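Local coordinates for endo-beta-mannanase (Opitutaceae bacterium TAV5, PDB 7BOB), which probably cleaves single mannose units from the chain ends of beta-1,4-linked mannan oligosaccharides, as an exo-acting glycoside hydrolase of family 5, at residues A145-A159 against L186-Q199. Residues are numbered along the deposited sequence; the frame is centred on the assembly and turned at random.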
# COMPACT_ATOMS: atom_id res chain seq x y z
N ALA A 145 22.44 -43.07 -0.76
CA ALA A 145 23.11 -41.84 -1.16
C ALA A 145 23.54 -41.83 -2.62
O ALA A 145 23.49 -40.78 -3.27
CB ALA A 145 24.33 -41.59 -0.26
N THR A 146 23.96 -42.97 -3.16
CA THR A 146 24.42 -43.00 -4.53
C THR A 146 23.29 -43.19 -5.53
O THR A 146 23.54 -43.16 -6.73
CB THR A 146 25.45 -44.11 -4.74
OG1 THR A 146 24.81 -45.37 -4.50
CG2 THR A 146 26.63 -43.96 -3.79
N HIS A 147 22.06 -43.42 -5.08
CA HIS A 147 20.96 -43.57 -6.02
C HIS A 147 20.01 -42.38 -5.98
O HIS A 147 18.93 -42.43 -6.60
CB HIS A 147 20.22 -44.87 -5.74
CG HIS A 147 21.14 -46.05 -5.69
ND1 HIS A 147 21.95 -46.42 -6.75
CD2 HIS A 147 21.45 -46.90 -4.67
CE1 HIS A 147 22.67 -47.47 -6.41
NE2 HIS A 147 22.38 -47.79 -5.15
N LEU A 148 20.38 -41.31 -5.29
CA LEU A 148 19.55 -40.12 -5.27
C LEU A 148 19.76 -39.30 -6.54
O LEU A 148 20.71 -39.51 -7.29
CB LEU A 148 19.88 -39.26 -4.05
CG LEU A 148 19.64 -39.98 -2.73
CD1 LEU A 148 19.97 -39.05 -1.57
CD2 LEU A 148 18.20 -40.44 -2.67
N CYS A 149 18.84 -38.39 -6.78
CA CYS A 149 19.05 -37.34 -7.77
C CYS A 149 19.13 -36.02 -7.02
O CYS A 149 18.29 -35.13 -7.23
CB CYS A 149 17.93 -37.33 -8.81
SG CYS A 149 18.15 -36.11 -10.17
N GLY A 150 20.10 -35.89 -6.12
CA GLY A 150 20.18 -34.72 -5.27
C GLY A 150 19.16 -34.74 -4.14
O GLY A 150 18.18 -35.49 -4.15
N ILE A 151 19.40 -33.91 -3.13
CA ILE A 151 18.45 -33.70 -2.05
C ILE A 151 17.86 -32.30 -2.21
O ILE A 151 18.59 -31.30 -2.23
CB ILE A 151 19.10 -33.88 -0.67
CG1 ILE A 151 19.59 -35.33 -0.52
CG2 ILE A 151 18.13 -33.46 0.45
CD1 ILE A 151 20.56 -35.54 0.62
N ASP A 152 16.53 -32.23 -2.29
CA ASP A 152 15.79 -30.98 -2.47
C ASP A 152 15.51 -30.35 -1.10
O ASP A 152 14.79 -30.93 -0.28
CB ASP A 152 14.49 -31.25 -3.22
CG ASP A 152 13.82 -29.99 -3.71
OD1 ASP A 152 14.55 -29.03 -4.03
OD2 ASP A 152 12.57 -29.95 -3.79
N LEU A 153 16.09 -29.17 -0.87
CA LEU A 153 15.95 -28.48 0.41
C LEU A 153 14.48 -28.33 0.83
O LEU A 153 14.12 -28.56 1.99
CB LEU A 153 16.62 -27.11 0.33
CG LEU A 153 16.82 -26.35 1.63
CD1 LEU A 153 17.41 -27.30 2.69
CD2 LEU A 153 17.71 -25.16 1.39
N GLY A 154 13.63 -27.92 -0.10
CA GLY A 154 12.21 -27.83 0.19
C GLY A 154 11.51 -27.34 -1.05
O GLY A 154 12.13 -26.98 -2.05
N ASN A 155 10.18 -27.33 -0.99
CA ASN A 155 9.38 -26.92 -2.12
C ASN A 155 9.03 -25.43 -2.03
O ASN A 155 8.27 -25.02 -1.15
CB ASN A 155 8.11 -27.74 -2.24
CG ASN A 155 7.38 -27.39 -3.51
OD1 ASN A 155 8.03 -27.21 -4.53
ND2 ASN A 155 6.07 -27.21 -3.45
N GLU A 156 9.58 -24.65 -2.95
CA GLU A 156 9.17 -23.26 -3.17
C GLU A 156 9.23 -22.47 -1.87
O GLU A 156 8.28 -21.80 -1.47
CB GLU A 156 7.78 -23.20 -3.80
CG GLU A 156 7.71 -23.97 -5.12
CD GLU A 156 6.58 -23.54 -6.04
OE1 GLU A 156 5.52 -23.09 -5.52
OE2 GLU A 156 6.75 -23.67 -7.28
N LEU A 157 10.38 -22.59 -1.19
CA LEU A 157 10.54 -21.92 0.09
C LEU A 157 10.44 -20.41 -0.07
O LEU A 157 10.15 -19.71 0.91
CB LEU A 157 11.87 -22.31 0.73
CG LEU A 157 11.97 -23.78 1.21
CD1 LEU A 157 13.43 -24.25 1.27
CD2 LEU A 157 11.27 -23.96 2.55
N ASP A 158 10.64 -19.91 -1.28
CA ASP A 158 10.55 -18.49 -1.56
C ASP A 158 9.12 -18.01 -1.74
O ASP A 158 8.90 -16.80 -1.86
CB ASP A 158 11.36 -18.19 -2.81
CG ASP A 158 10.82 -18.91 -4.02
OD1 ASP A 158 10.83 -20.14 -4.03
OD2 ASP A 158 10.35 -18.27 -4.95
N ALA A 159 8.15 -18.91 -1.82
CA ALA A 159 6.74 -18.55 -1.90
C ALA A 159 6.11 -18.36 -0.53
O ALA A 159 4.97 -17.90 -0.44
CB ALA A 159 5.96 -19.63 -2.66
N LEU A 186 25.78 -36.29 4.85
CA LEU A 186 26.20 -36.60 3.48
C LEU A 186 26.98 -35.41 2.94
O LEU A 186 26.45 -34.61 2.15
CB LEU A 186 25.00 -36.94 2.59
CG LEU A 186 24.21 -38.20 2.91
CD1 LEU A 186 23.00 -38.30 1.99
CD2 LEU A 186 25.12 -39.42 2.74
N PRO A 187 28.24 -35.25 3.35
CA PRO A 187 28.98 -34.03 2.98
C PRO A 187 29.08 -33.78 1.49
O PRO A 187 29.26 -32.62 1.09
CB PRO A 187 30.37 -34.27 3.60
CG PRO A 187 30.43 -35.76 3.88
CD PRO A 187 29.02 -36.14 4.22
N GLU A 188 28.98 -34.81 0.65
CA GLU A 188 29.14 -34.65 -0.79
C GLU A 188 27.81 -34.65 -1.54
O GLU A 188 27.81 -34.69 -2.78
CB GLU A 188 30.04 -35.76 -1.34
CG GLU A 188 31.46 -35.73 -0.80
CD GLU A 188 32.03 -34.32 -0.76
OE1 GLU A 188 32.16 -33.68 -1.83
OE2 GLU A 188 32.35 -33.83 0.35
N ALA A 189 26.69 -34.63 -0.83
CA ALA A 189 25.39 -34.66 -1.49
C ALA A 189 25.20 -33.44 -2.40
O ALA A 189 25.76 -32.36 -2.16
CB ALA A 189 24.27 -34.70 -0.45
N LEU A 190 24.41 -33.64 -3.44
CA LEU A 190 23.89 -32.55 -4.25
C LEU A 190 22.60 -32.04 -3.61
O LEU A 190 21.64 -32.81 -3.43
CB LEU A 190 23.64 -33.00 -5.69
CG LEU A 190 24.89 -33.41 -6.49
CD1 LEU A 190 24.57 -33.58 -7.97
CD2 LEU A 190 26.01 -32.40 -6.30
N ILE A 191 22.59 -30.77 -3.23
CA ILE A 191 21.43 -30.11 -2.64
C ILE A 191 20.87 -29.11 -3.64
O ILE A 191 21.62 -28.32 -4.23
CB ILE A 191 21.78 -29.43 -1.30
CG1 ILE A 191 22.50 -30.44 -0.39
CG2 ILE A 191 20.54 -28.91 -0.61
CD1 ILE A 191 23.04 -29.84 0.88
N LEU A 192 19.57 -29.17 -3.87
CA LEU A 192 18.87 -28.22 -4.72
C LEU A 192 18.03 -27.32 -3.82
O LEU A 192 17.61 -27.72 -2.73
CB LEU A 192 17.98 -28.93 -5.73
CG LEU A 192 18.58 -30.12 -6.50
CD1 LEU A 192 18.20 -31.44 -5.87
CD2 LEU A 192 18.10 -30.08 -7.92
N SER A 193 17.78 -26.10 -4.30
CA SER A 193 17.02 -25.14 -3.51
C SER A 193 15.53 -25.48 -3.48
O SER A 193 14.91 -25.39 -2.43
CB SER A 193 17.21 -23.72 -4.06
OG SER A 193 16.36 -23.49 -5.16
N GLY A 194 14.95 -25.87 -4.61
CA GLY A 194 13.51 -26.03 -4.69
C GLY A 194 12.73 -24.75 -4.99
O GLY A 194 11.49 -24.77 -4.98
N CYS A 195 13.41 -23.64 -5.26
CA CYS A 195 12.78 -22.34 -5.47
C CYS A 195 12.19 -22.23 -6.88
O CYS A 195 12.51 -23.00 -7.79
CB CYS A 195 13.80 -21.23 -5.24
SG CYS A 195 14.30 -21.05 -3.50
N ASP A 196 11.32 -21.23 -7.06
CA ASP A 196 10.65 -21.05 -8.33
C ASP A 196 11.07 -19.74 -8.97
O ASP A 196 12.12 -19.19 -8.63
CB ASP A 196 9.12 -21.15 -8.17
CG ASP A 196 8.53 -20.06 -7.27
OD1 ASP A 196 9.17 -19.00 -7.10
OD2 ASP A 196 7.42 -20.24 -6.72
N HIS A 197 10.25 -19.21 -9.89
CA HIS A 197 10.64 -18.02 -10.64
C HIS A 197 10.61 -16.75 -9.79
O HIS A 197 11.12 -15.72 -10.25
CB HIS A 197 9.77 -17.89 -11.89
CG HIS A 197 8.33 -17.58 -11.61
ND1 HIS A 197 7.56 -18.34 -10.75
CD2 HIS A 197 7.52 -16.60 -12.09
CE1 HIS A 197 6.34 -17.83 -10.69
NE2 HIS A 197 6.29 -16.77 -11.49
N GLN A 198 10.09 -16.80 -8.57
CA GLN A 198 10.17 -15.60 -7.74
C GLN A 198 11.60 -15.25 -7.37
O GLN A 198 11.83 -14.12 -6.92
CB GLN A 198 9.30 -15.77 -6.50
CG GLN A 198 7.88 -16.07 -6.89
CD GLN A 198 6.91 -15.54 -5.92
OE1 GLN A 198 6.88 -14.34 -5.68
NE2 GLN A 198 6.13 -16.42 -5.30
N GLN A 199 12.55 -16.16 -7.58
CA GLN A 199 13.95 -15.76 -7.52
C GLN A 199 14.24 -14.61 -8.48
O GLN A 199 15.12 -13.78 -8.20
CB GLN A 199 14.87 -16.93 -7.88
CG GLN A 199 14.79 -18.13 -6.97
CD GLN A 199 15.61 -19.29 -7.54
OE1 GLN A 199 16.81 -19.40 -7.28
NE2 GLN A 199 14.97 -20.12 -8.35
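Strands 151-154 and 191-192 are parallel neighbours in the (beta/alpha)8 barrel of this family 5 glycoside hydrolase, and Ile151 pairs with Ile191 and Asp152 with Leu192 across them. Helix 168-183 forms the crossover between the two. Ile151 N donates to Leu190 O, Leu192 N returns a bond to Ile151 O (2.9 Å), and Leu153 N reaches Leu192 O (2.8 Å), giving the alternating ladder of parallel strands. Near the start, Ile151 and Leu186 meet through their CD1 methyls, while the small Ala189 lets Ile151 CD1 come close. Farther on, Gly194 presses its CA against Gly154 O; any side chain here would run into that carbonyl and into Asp152 OD1, part of a carboxylate held by hydrogen bonds from Ser98 and Gln280 and a salt bridge to Arg58. Glu156 N then donates to Gly194 O (2.8 Å). Asn155-Glu156, in the loop just beyond strand 151-154, matches the family's acid/base motif, so Glu156 is probably the proton donor; its OE2 bonds His240. Beyond it, Asp158 CG lies between its backbone N and carbonyl carbon (chi1 62°), which turns OD1 to accept from Asp196 N (3.3 Å) and brings OD2 within 2.6 Å of Asp196 OD1, the carboxylate planes nearly perpendicular (86°). With alanine instead of Asp158, Asp196 N would probably lose this acceptor and Asp196 OD1 the oxygen beside it, leaving the Asp196 carboxylate freer to turn. Asp196 OD1 also caps the following helix through Gln198 N (2.8 Å). So close an approach of Asp158 and Asp196 would be unfavourable between two charged carboxylates, and one of them probably carries a proton, linking the two loops beside the probable catalytic acid.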